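Long-range contacts in DUF1460 domain-containing protein (Legionella pneumophila subsp. pneumophila, PDB 2IM9), which is of unknown function but probably acts as a papain-like hydrolase related to N-acetylmuramoyl-L-alanine amidases: residues 151-156 and 311-316; 171-176 and 212-217; 248-253 and 264-269. All blocks are in the same frame, centred on the assembly; numbering follows the deposited sequence.

Interaction 1: 151-156 and 311-316; sequences LKDITF and GINIQV
Asp153 and Asn313 carry the polar side of this contact, their side chains slanting past each other with carboxylate and amide planes 84° apart. Asn313 ND2 donates to Asp153 OD2 at 2.8 Å; the acceptor lies in the amide plane, while the donor comes in on the syn side, 35° out of the carboxylate plane. With CG anti to the backbone N (chi1 -171°), Asp153 also swings OD1 over the turn that follows. Thr155 N donates to Asp153 OD1 at 2.9 Å, closing an Asx turn, and Thr155 OG1 gives its proton to the same oxygen at 2.7 Å. Thr155 OG1 in turn accepts from Ile314 N, 2.9 Å away and almost in line. On the opposite face, Ile154 crosses both Ile314 and Val316 at about a right angle, with Ile154 CD1 3.7 Å from Val316 CG1. Paired backbone bonds between Lys152 and Val316, plus Ile154 N to Ile314 O, set the antiparallel register. Short strand 151-153 shares one edge of strand 311-317 with strand 214-223, strand 246-254 takes the other edge, and helix 137-147 packs on the side of Leu151, Asp153 and Gln315.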
loop_
_atom_site.group_PDB
_atom_site.type_symbol
_atom_site.label_atom_id
_atom_site.label_comp_id
_atom_site.label_asym_id
_atom_site.label_seq_id
_atom_site.Cartn_x
_atom_site.Cartn_y
_atom_site.Cartn_z
ATOM N N LEU A 151 1.073 -9.350 8.088
ATOM C CA LEU A 151 -0.354 -9.069 7.906
ATOM C C LEU A 151 -1.213 -10.320 8.014
ATOM O O LEU A 151 -0.758 -11.440 7.710
ATOM C CB LEU A 151 -0.604 -8.432 6.528
ATOM C CG LEU A 151 0.181 -7.154 6.203
ATOM C CD1 LEU A 151 -0.001 -6.780 4.735
ATOM C CD2 LEU A 151 -0.238 -6.009 7.128
ATOM N N LYS A 152 -2.464 -10.113 8.423
ATOM C CA LYS A 152 -3.492 -11.146 8.366
ATOM C C LYS A 152 -4.742 -10.557 7.741
ATOM O O LYS A 152 -5.193 -9.512 8.172
ATOM C CB LYS A 152 -3.834 -11.610 9.784
ATOM C CG LYS A 152 -4.875 -12.733 9.850
ATOM C CD LYS A 152 -5.007 -13.285 11.279
ATOM C CE LYS A 152 -5.457 -12.218 12.274
ATOM N NZ LYS A 152 -5.932 -12.808 13.571
ATOM N N ASP A 153 -5.311 -11.253 6.761
ATOM C CA ASP A 153 -6.546 -10.820 6.110
ATOM C C ASP A 153 -7.692 -11.239 7.026
ATOM O O ASP A 153 -7.867 -12.441 7.313
ATOM C CB ASP A 153 -6.655 -11.482 4.727
ATOM C CG ASP A 153 -7.804 -10.937 3.877
ATOM O OD1 ASP A 153 -8.884 -10.655 4.444
ATOM O OD2 ASP A 153 -7.639 -10.828 2.636
ATOM N N ILE A 154 -8.450 -10.260 7.503
ATOM C CA ILE A 154 -9.595 -10.534 8.373
ATOM C C ILE A 154 -10.951 -10.214 7.735
ATOM O O ILE A 154 -11.978 -10.210 8.424
ATOM C CB ILE A 154 -9.458 -9.827 9.732
ATOM C CG1 ILE A 154 -9.480 -8.301 9.586
ATOM C CG2 ILE A 154 -8.174 -10.294 10.435
ATOM C CD1 ILE A 154 -10.002 -7.614 10.831
ATOM N N THR A 155 -10.958 -9.983 6.420
ATOM C CA THR A 155 -12.177 -9.599 5.694
ATOM C C THR A 155 -13.372 -10.500 6.005
ATOM O O THR A 155 -14.467 -10.006 6.323
ATOM C CB THR A 155 -11.913 -9.560 4.174
ATOM O OG1 THR A 155 -10.723 -8.781 3.928
ATOM C CG2 THR A 155 -13.099 -8.954 3.424
ATOM N N PHE A 156 -13.161 -11.816 5.942
ATOM C CA PHE A 156 -14.274 -12.752 6.187
ATOM C C PHE A 156 -14.785 -12.747 7.633
ATOM O O PHE A 156 -15.912 -13.190 7.883
ATOM C CB PHE A 156 -13.914 -14.186 5.782
ATOM C CG PHE A 156 -14.236 -14.506 4.351
ATOM C CD1 PHE A 156 -13.289 -14.316 3.350
ATOM C CD2 PHE A 156 -15.496 -15.014 4.004
ATOM C CE1 PHE A 156 -13.596 -14.618 2.016
ATOM C CE2 PHE A 156 -15.813 -15.320 2.672
ATOM C CZ PHE A 156 -14.862 -15.126 1.681
ATOM N N GLY A 311 -16.073 -2.948 -3.383
ATOM C CA GLY A 311 -15.976 -3.133 -1.924
ATOM C C GLY A 311 -14.586 -2.984 -1.346
ATOM O O GLY A 311 -13.696 -2.390 -1.972
ATOM N N ILE A 312 -14.397 -3.523 -0.143
ATOM C CA ILE A 312 -13.122 -3.340 0.572
ATOM C C ILE A 312 -12.540 -4.629 1.170
ATOM O O ILE A 312 -13.273 -5.526 1.550
ATOM C CB ILE A 312 -13.274 -2.312 1.717
ATOM C CG1 ILE A 312 -14.317 -2.756 2.755
ATOM C CG2 ILE A 312 -13.561 -0.922 1.132
ATOM C CD1 ILE A 312 -14.393 -1.813 3.981
ATOM N N ASN A 313 -11.215 -4.679 1.266
ATOM C CA ASN A 313 -10.497 -5.772 1.929
ATOM C C ASN A 313 -9.881 -5.195 3.193
ATOM O O ASN A 313 -9.454 -4.038 3.198
ATOM C CB ASN A 313 -9.432 -6.352 0.971
ATOM C CG ASN A 313 -8.506 -7.363 1.635
ATOM O OD1 ASN A 313 -7.548 -7.003 2.328
ATOM N ND2 ASN A 313 -8.763 -8.630 1.396
ATOM N N ILE A 314 -9.857 -6.001 4.260
ATOM C CA ILE A 314 -9.347 -5.537 5.558
ATOM C C ILE A 314 -8.264 -6.484 6.063
ATOM O O ILE A 314 -8.471 -7.695 6.150
ATOM C CB ILE A 314 -10.475 -5.437 6.634
ATOM C CG1 ILE A 314 -11.665 -4.588 6.141
ATOM C CG2 ILE A 314 -9.941 -4.828 7.934
ATOM C CD1 ILE A 314 -12.735 -5.372 5.410
ATOM N N GLN A 315 -7.108 -5.908 6.406
ATOM C CA GLN A 315 -5.994 -6.656 6.981
ATOM C C GLN A 315 -5.565 -6.014 8.284
ATOM O O GLN A 315 -5.734 -4.806 8.482
ATOM C CB GLN A 315 -4.816 -6.635 6.028
ATOM C CG GLN A 315 -5.035 -7.492 4.800
ATOM C CD GLN A 315 -3.840 -7.450 3.912
ATOM O OE1 GLN A 315 -3.580 -6.428 3.258
ATOM N NE2 GLN A 315 -3.078 -8.543 3.891
ATOM N N VAL A 316 -5.026 -6.819 9.191
ATOM C CA VAL A 316 -4.490 -6.282 10.441
ATOM C C VAL A 316 -3.026 -6.660 10.561
ATOM O O VAL A 316 -2.564 -7.594 9.911
ATOM C CB VAL A 316 -5.246 -6.769 11.689
ATOM C CG1 VAL A 316 -6.699 -6.284 11.668
ATOM C CG2 VAL A 316 -5.192 -8.291 11.786
#

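Interaction 2: 171-176 and 212-217; sequences NALINK and LETSLS
Lys176 lays its side chain against the backbone carbonyl of Glu213. Its CB is 3.3 Å from Glu213 O and also meets the CB of Leu212 at 3.9 Å. With CG beside the backbone N (chi1 -76°), the methylenes stay near the same oxygen: Lys176 CG is 3.6 Å from Glu213 O and CD 4.1 Å. Beyond CD the extended chain leaves the strand pair, and NZ ends in a salt bridge with Asp140 of helix 137-147. The backbone adds a weak bond, Lys176 N to Glu213 O at 3.4 Å.

Further along, Ile174 and Ser215 exchange two backbone hydrogen bonds as a hydrogen-bonded antiparallel pair, and Ile139 covers the face their side chains share. On the other, more exposed face Leu173 crosses Thr214 obliquely, its CD1 3.6 Å from Thr214 CG2, and also touches Leu216. At the far end, side chains add to the backbone bond from Ser217 N to Ala172 O. Asn171 ND2 donates to Ser217 O at 2.9 Å, and Ala172 N donates to Ser217 OG at 2.9 Å, a hydroxyl that Asp265 holds as well.

The first strand runs straight into helix 176-181, which Asn175 N-caps by accepting from Gln178 N at its OD1. The arrangement is that of two consecutive antiparallel strands joined by a long helical excursion, including helix 195-209, instead of a tight hairpin turn.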
loop_
_atom_site.group_PDB
_atom_site.type_symbol
_atom_site.label_atom_id
_atom_site.label_comp_id
_atom_site.label_asym_id
_atom_site.label_seq_id
_atom_site.Cartn_x
_atom_site.Cartn_y
_atom_site.Cartn_z
ATOM N N ASN A 171 -11.057 -11.608 -8.300
ATOM C CA ASN A 171 -9.918 -12.208 -8.978
ATOM C C ASN A 171 -9.461 -11.306 -10.117
ATOM O O ASN A 171 -10.281 -10.713 -10.829
ATOM C CB ASN A 171 -10.271 -13.570 -9.563
ATOM C CG ASN A 171 -11.019 -14.445 -8.593
ATOM O OD1 ASN A 171 -12.141 -14.883 -8.886
ATOM N ND2 ASN A 171 -10.433 -14.693 -7.431
ATOM N N ALA A 172 -8.156 -11.193 -10.279
ATOM C CA ALA A 172 -7.619 -10.576 -11.478
ATOM C C ALA A 172 -6.482 -11.455 -11.925
ATOM O O ALA A 172 -5.730 -11.951 -11.103
ATOM C CB ALA A 172 -7.114 -9.190 -11.173
ATOM N N LEU A 173 -6.360 -11.640 -13.236
ATOM C CA LEU A 173 -5.235 -12.404 -13.759
ATOM C C LEU A 173 -4.095 -11.426 -14.024
ATOM O O LEU A 173 -4.151 -10.641 -14.981
ATOM C CB LEU A 173 -5.627 -13.158 -15.025
ATOM C CG LEU A 173 -4.532 -14.088 -15.530
ATOM C CD1 LEU A 173 -4.229 -15.170 -14.511
ATOM C CD2 LEU A 173 -4.964 -14.693 -16.849
ATOM N N ILE A 174 -3.111 -11.459 -13.130
ATOM C CA ILE A 174 -1.992 -10.511 -13.145
ATOM C C ILE A 174 -0.900 -11.103 -14.003
ATOM O O ILE A 174 -0.229 -12.059 -13.603
ATOM C CB ILE A 174 -1.403 -10.214 -11.730
ATOM C CG1 ILE A 174 -2.491 -9.820 -10.717
ATOM C CG2 ILE A 174 -0.297 -9.156 -11.832
ATOM C CD1 ILE A 174 -3.205 -8.519 -11.005
ATOM N N ASN A 175 -0.722 -10.531 -15.183
ATOM C CA ASN A 175 0.213 -11.058 -16.175
ATOM C C ASN A 175 1.445 -10.150 -16.148
ATOM O O ASN A 175 1.453 -9.099 -16.798
ATOM C CB ASN A 175 -0.476 -11.023 -17.552
ATOM C CG ASN A 175 0.363 -11.661 -18.661
ATOM O OD1 ASN A 175 1.586 -11.570 -18.655
ATOM N ND2 ASN A 175 -0.315 -12.285 -19.644
ATOM N N LYS A 176 2.462 -10.530 -15.370
ATOM C CA LYS A 176 3.645 -9.661 -15.240
ATOM C C LYS A 176 4.365 -9.418 -16.572
ATOM O O LYS A 176 4.682 -8.261 -16.894
ATOM C CB LYS A 176 4.603 -10.173 -14.164
ATOM C CG LYS A 176 4.106 -9.882 -12.771
ATOM C CD LYS A 176 5.185 -10.157 -11.716
ATOM C CE LYS A 176 4.602 -9.923 -10.331
ATOM N NZ LYS A 176 5.528 -10.336 -9.220
ATOM N N LEU A 212 8.930 -13.492 -16.095
ATOM C CA LEU A 212 8.225 -13.485 -14.825
ATOM C C LEU A 212 6.886 -14.219 -14.891
ATOM O O LEU A 212 6.429 -14.613 -15.958
ATOM C CB LEU A 212 8.052 -12.062 -14.296
ATOM C CG LEU A 212 9.350 -11.264 -14.058
ATOM C CD1 LEU A 212 8.992 -9.877 -13.525
ATOM C CD2 LEU A 212 10.287 -11.992 -13.104
ATOM N N GLU A 213 6.261 -14.357 -13.723
ATOM C CA GLU A 213 5.111 -15.247 -13.612
ATOM C C GLU A 213 3.761 -14.551 -13.815
ATOM O O GLU A 213 3.667 -13.322 -13.849
ATOM C CB GLU A 213 5.146 -16.053 -12.301
ATOM C CG GLU A 213 6.434 -16.873 -12.078
ATOM C CD GLU A 213 6.794 -17.779 -13.260
ATOM O OE1 GLU A 213 5.940 -18.595 -13.672
ATOM O OE2 GLU A 213 7.933 -17.675 -13.776
ATOM N N THR A 214 2.728 -15.372 -14.009
ATOM C CA THR A 214 1.351 -14.893 -14.137
ATOM C C THR A 214 0.605 -15.489 -12.954
ATOM O O THR A 214 0.774 -16.665 -12.664
ATOM C CB THR A 214 0.740 -15.325 -15.473
ATOM O OG1 THR A 214 1.363 -14.575 -16.530
ATOM C CG2 THR A 214 -0.782 -15.111 -15.498
ATOM N N SER A 215 -0.182 -14.665 -12.252
ATOM C CA SER A 215 -0.833 -15.106 -11.023
ATOM C C SER A 215 -2.261 -14.634 -10.999
ATOM O O SER A 215 -2.529 -13.450 -11.252
ATOM C CB SER A 215 -0.130 -14.517 -9.800
ATOM O OG SER A 215 1.262 -14.755 -9.826
ATOM N N LEU A 216 -3.174 -15.545 -10.664
ATOM C CA LEU A 216 -4.568 -15.169 -10.511
ATOM C C LEU A 216 -4.781 -14.788 -9.055
ATOM O O LEU A 216 -4.546 -15.603 -8.161
ATOM C CB LEU A 216 -5.484 -16.343 -10.877
ATOM C CG LEU A 216 -7.000 -16.095 -10.845
ATOM C CD1 LEU A 216 -7.485 -15.151 -11.953
ATOM C CD2 LEU A 216 -7.704 -17.472 -10.930
ATOM N N SER A 217 -5.220 -13.559 -8.798
ATOM C CA SER A 217 -5.395 -13.153 -7.417
ATOM C C SER A 217 -6.646 -13.798 -6.817
ATOM O O SER A 217 -7.515 -14.309 -7.544
ATOM C CB SER A 217 -5.450 -11.631 -7.298
ATOM O OG SER A 217 -6.649 -11.130 -7.849
#

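Interaction 3: 248-253 and 264-269; sequences EIIRPN and LDISHL
Ser267 OG is gripped from two directions. Arg251 NE donates to Ser267 OG at 2.9 Å, fairly straight at 163°, and a water lies 2.8 Å from the same Ser267 OG. That water accepts from Arg251 NH2 at 3.0 Å, so hydroxyl and water both sit at the guanidinium edge, in its plane, and so help fix the rotation of the guanidinium group. The hydroxyl gets there by standing between the backbone N and the carbonyl carbon of its own residue (chi1 54°). Thr308 receives Arg251 NH1, and Trp254 makes a cation-pi contact with the guanidinium.

Beneath these groups the backbones pair antiparallel. Arg251 N donates to Asp265 O at 2.8 Å and Ser267 N to Ile249 O at 3.0 Å. Ile249 N reaches His268 O at 2.8 Å. Since Ile250 pairs with Ile266 and Glu248 with Leu269, two residues, Ser267 and His268, stand opposite Ile249: a beta bulge. His268 N is buried there and has no partner in the model.

His268 lies alongside Ile249, whose CG1 comes to the edge of the imidazole, and it also touches Cys95 at the start of helix 95-107. A strand histidine here meets a cysteine at a helix N-terminus, an arrangement consistent with the Cys-His pair of the papain-like clan, though no function has been established for this protein.

On the other face Ile250 and Ile266 run side by side, Ile250 CD1 being 3.6 Å from Ile266 CG1. Glu248 slants across Ile266, with OE1 3.4 Å from the Ile266 CD1 methyl, and packs its CG against Leu269 CB; Asn142 of helix 137-147 donates to that OE1.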
loop_
_atom_site.group_PDB
_atom_site.type_symbol
_atom_site.label_atom_id
_atom_site.label_comp_id
_atom_site.label_asym_id
_atom_site.label_seq_id
_atom_site.Cartn_x
_atom_site.Cartn_y
_atom_site.Cartn_z
ATOM N N GLU A 248 -8.024 -1.854 1.800
ATOM C CA GLU A 248 -7.770 -1.818 0.353
ATOM C C GLU A 248 -9.067 -1.700 -0.436
ATOM O O GLU A 248 -10.073 -2.349 -0.115
ATOM C CB GLU A 248 -6.988 -3.064 -0.091
ATOM C CG GLU A 248 -5.597 -3.129 0.521
ATOM C CD GLU A 248 -4.897 -4.475 0.384
ATOM O OE1 GLU A 248 -5.511 -5.440 -0.120
ATOM O OE2 GLU A 248 -3.707 -4.541 0.774
ATOM N N ILE A 249 -9.031 -0.887 -1.487
ATOM C CA ILE A 249 -10.219 -0.641 -2.286
ATOM C C ILE A 249 -10.211 -1.607 -3.470
ATOM O O ILE A 249 -9.245 -1.615 -4.234
ATOM C CB ILE A 249 -10.266 0.836 -2.779
ATOM C CG1 ILE A 249 -10.213 1.833 -1.602
ATOM C CG2 ILE A 249 -11.478 1.048 -3.700
ATOM C CD1 ILE A 249 -11.258 1.606 -0.502
ATOM N N ILE A 250 -11.287 -2.388 -3.630
ATOM C CA ILE A 250 -11.289 -3.552 -4.523
ATOM C C ILE A 250 -12.157 -3.351 -5.755
ATOM O O ILE A 250 -13.320 -2.934 -5.643
ATOM C CB ILE A 250 -11.770 -4.829 -3.748
ATOM C CG1 ILE A 250 -10.954 -5.015 -2.448
ATOM C CG2 ILE A 250 -11.712 -6.078 -4.649
ATOM C CD1 ILE A 250 -9.430 -5.032 -2.632
ATOM N N ARG A 251 -11.582 -3.654 -6.914
ATOM C CA ARG A 251 -12.273 -3.584 -8.189
ATOM C C ARG A 251 -12.166 -4.977 -8.835
ATOM O O ARG A 251 -11.172 -5.269 -9.512
ATOM C CB ARG A 251 -11.629 -2.517 -9.065
ATOM C CG ARG A 251 -11.654 -1.118 -8.460
ATOM C CD ARG A 251 -11.349 -0.060 -9.464
ATOM N NE ARG A 251 -10.981 1.197 -8.837
ATOM C CZ ARG A 251 -11.181 2.385 -9.402
ATOM N NH1 ARG A 251 -11.760 2.459 -10.601
ATOM N NH2 ARG A 251 -10.790 3.491 -8.779
ATOM N N PRO A 252 -13.189 -5.836 -8.620
ATOM C CA PRO A 252 -13.144 -7.250 -9.028
ATOM C C PRO A 252 -13.035 -7.463 -10.525
ATOM O O PRO A 252 -12.457 -8.463 -10.950
ATOM C CB PRO A 252 -14.485 -7.819 -8.546
ATOM C CG PRO A 252 -14.985 -6.846 -7.552
ATOM C CD PRO A 252 -14.442 -5.504 -7.923
ATOM N N ASN A 253 -13.595 -6.568 -11.320
ATOM C CA ASN A 253 -13.615 -6.828 -12.751
ATOM C C ASN A 253 -13.081 -5.613 -13.480
ATOM O O ASN A 253 -13.853 -4.833 -14.088
ATOM C CB ASN A 253 -15.015 -7.266 -13.221
ATOM C CG ASN A 253 -15.370 -8.685 -12.756
ATOM O OD1 ASN A 253 -16.246 -8.876 -11.911
ATOM N ND2 ASN A 253 -14.671 -9.682 -13.297
ATOM N N LEU A 264 -6.403 -5.824 -13.245
ATOM C CA LEU A 264 -5.998 -5.431 -11.909
ATOM C C LEU A 264 -7.164 -5.571 -10.933
ATOM O O LEU A 264 -8.337 -5.675 -11.349
ATOM C CB LEU A 264 -5.479 -3.989 -11.924
ATOM C CG LEU A 264 -4.623 -3.521 -10.736
ATOM C CD1 LEU A 264 -3.457 -4.490 -10.409
ATOM C CD2 LEU A 264 -4.099 -2.130 -11.053
ATOM N N ASP A 265 -6.853 -5.595 -9.642
ATOM C CA ASP A 265 -7.873 -5.878 -8.628
ATOM C C ASP A 265 -8.005 -4.833 -7.511
ATOM O O ASP A 265 -9.051 -4.763 -6.858
ATOM C CB ASP A 265 -7.620 -7.256 -7.990
ATOM C CG ASP A 265 -6.132 -7.509 -7.668
ATOM O OD1 ASP A 265 -5.307 -6.556 -7.750
ATOM O OD2 ASP A 265 -5.795 -8.676 -7.350
ATOM N N ILE A 266 -6.938 -4.079 -7.256
ATOM C CA ILE A 266 -6.874 -3.154 -6.111
ATOM C C ILE A 266 -6.390 -1.777 -6.579
ATOM O O ILE A 266 -5.345 -1.676 -7.240
ATOM C CB ILE A 266 -5.948 -3.701 -4.986
ATOM C CG1 ILE A 266 -6.420 -5.092 -4.515
ATOM C CG2 ILE A 266 -5.835 -2.684 -3.833
ATOM C CD1 ILE A 266 -5.467 -5.703 -3.515
ATOM N N SER A 267 -7.133 -0.721 -6.232
ATOM C CA SER A 267 -6.905 0.604 -6.837
ATOM C C SER A 267 -6.368 1.633 -5.845
ATOM O O SER A 267 -5.823 2.683 -6.250
ATOM C CB SER A 267 -8.207 1.126 -7.459
ATOM O OG SER A 267 -9.265 1.112 -6.508
ATOM N N HIS A 268 -6.491 1.338 -4.552
ATOM C CA HIS A 268 -6.120 2.287 -3.504
ATOM C C HIS A 268 -6.073 1.596 -2.141
ATOM O O HIS A 268 -6.626 0.504 -1.957
ATOM C CB HIS A 268 -7.144 3.445 -3.464
ATOM C CG HIS A 268 -6.706 4.622 -2.654
ATOM N ND1 HIS A 268 -7.532 5.255 -1.749
ATOM C CD2 HIS A 268 -5.531 5.295 -2.626
ATOM C CE1 HIS A 268 -6.877 6.259 -1.182
ATOM N NE2 HIS A 268 -5.664 6.306 -1.702
ATOM N N LEU A 269 -5.375 2.225 -1.201
ATOM C CA LEU A 269 -5.331 1.714 0.169
ATOM C C LEU A 269 -4.962 2.771 1.177
ATOM O O LEU A 269 -4.495 3.855 0.819
ATOM C CB LEU A 269 -4.429 0.475 0.293
ATOM C CG LEU A 269 -2.909 0.667 0.242
ATOM C CD1 LEU A 269 -2.239 -0.615 0.721
ATOM C CD2 LEU A 269 -2.480 0.941 -1.156
HETATM O O HOH W 1 -9.696 3.826 -6.034
#

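Overall arrangement
All three contacts belong to one antiparallel sheet. Interactions 2 and 3 are both nested inside the loop that interaction 1 closes. Interactions 1 and 3, with centres about 13 Å apart, meet directly because strands 311-317 and 246-254 are neighbours: Ile250 N lies 2.9 Å from Gly311 O, and Asn313 N 2.9 Å from Glu248 O. Interaction 3 touches interaction 2, about 14 Å away between centres, where Ser217 OG approaches Asp265 OD2 to 2.6 Å. Interactions 1 and 2 do not touch; their nearest atoms are about 10 Å apart. Of the three, interaction 3 holds His268, which touches Cys95 where a papain-like enzyme would have its active site.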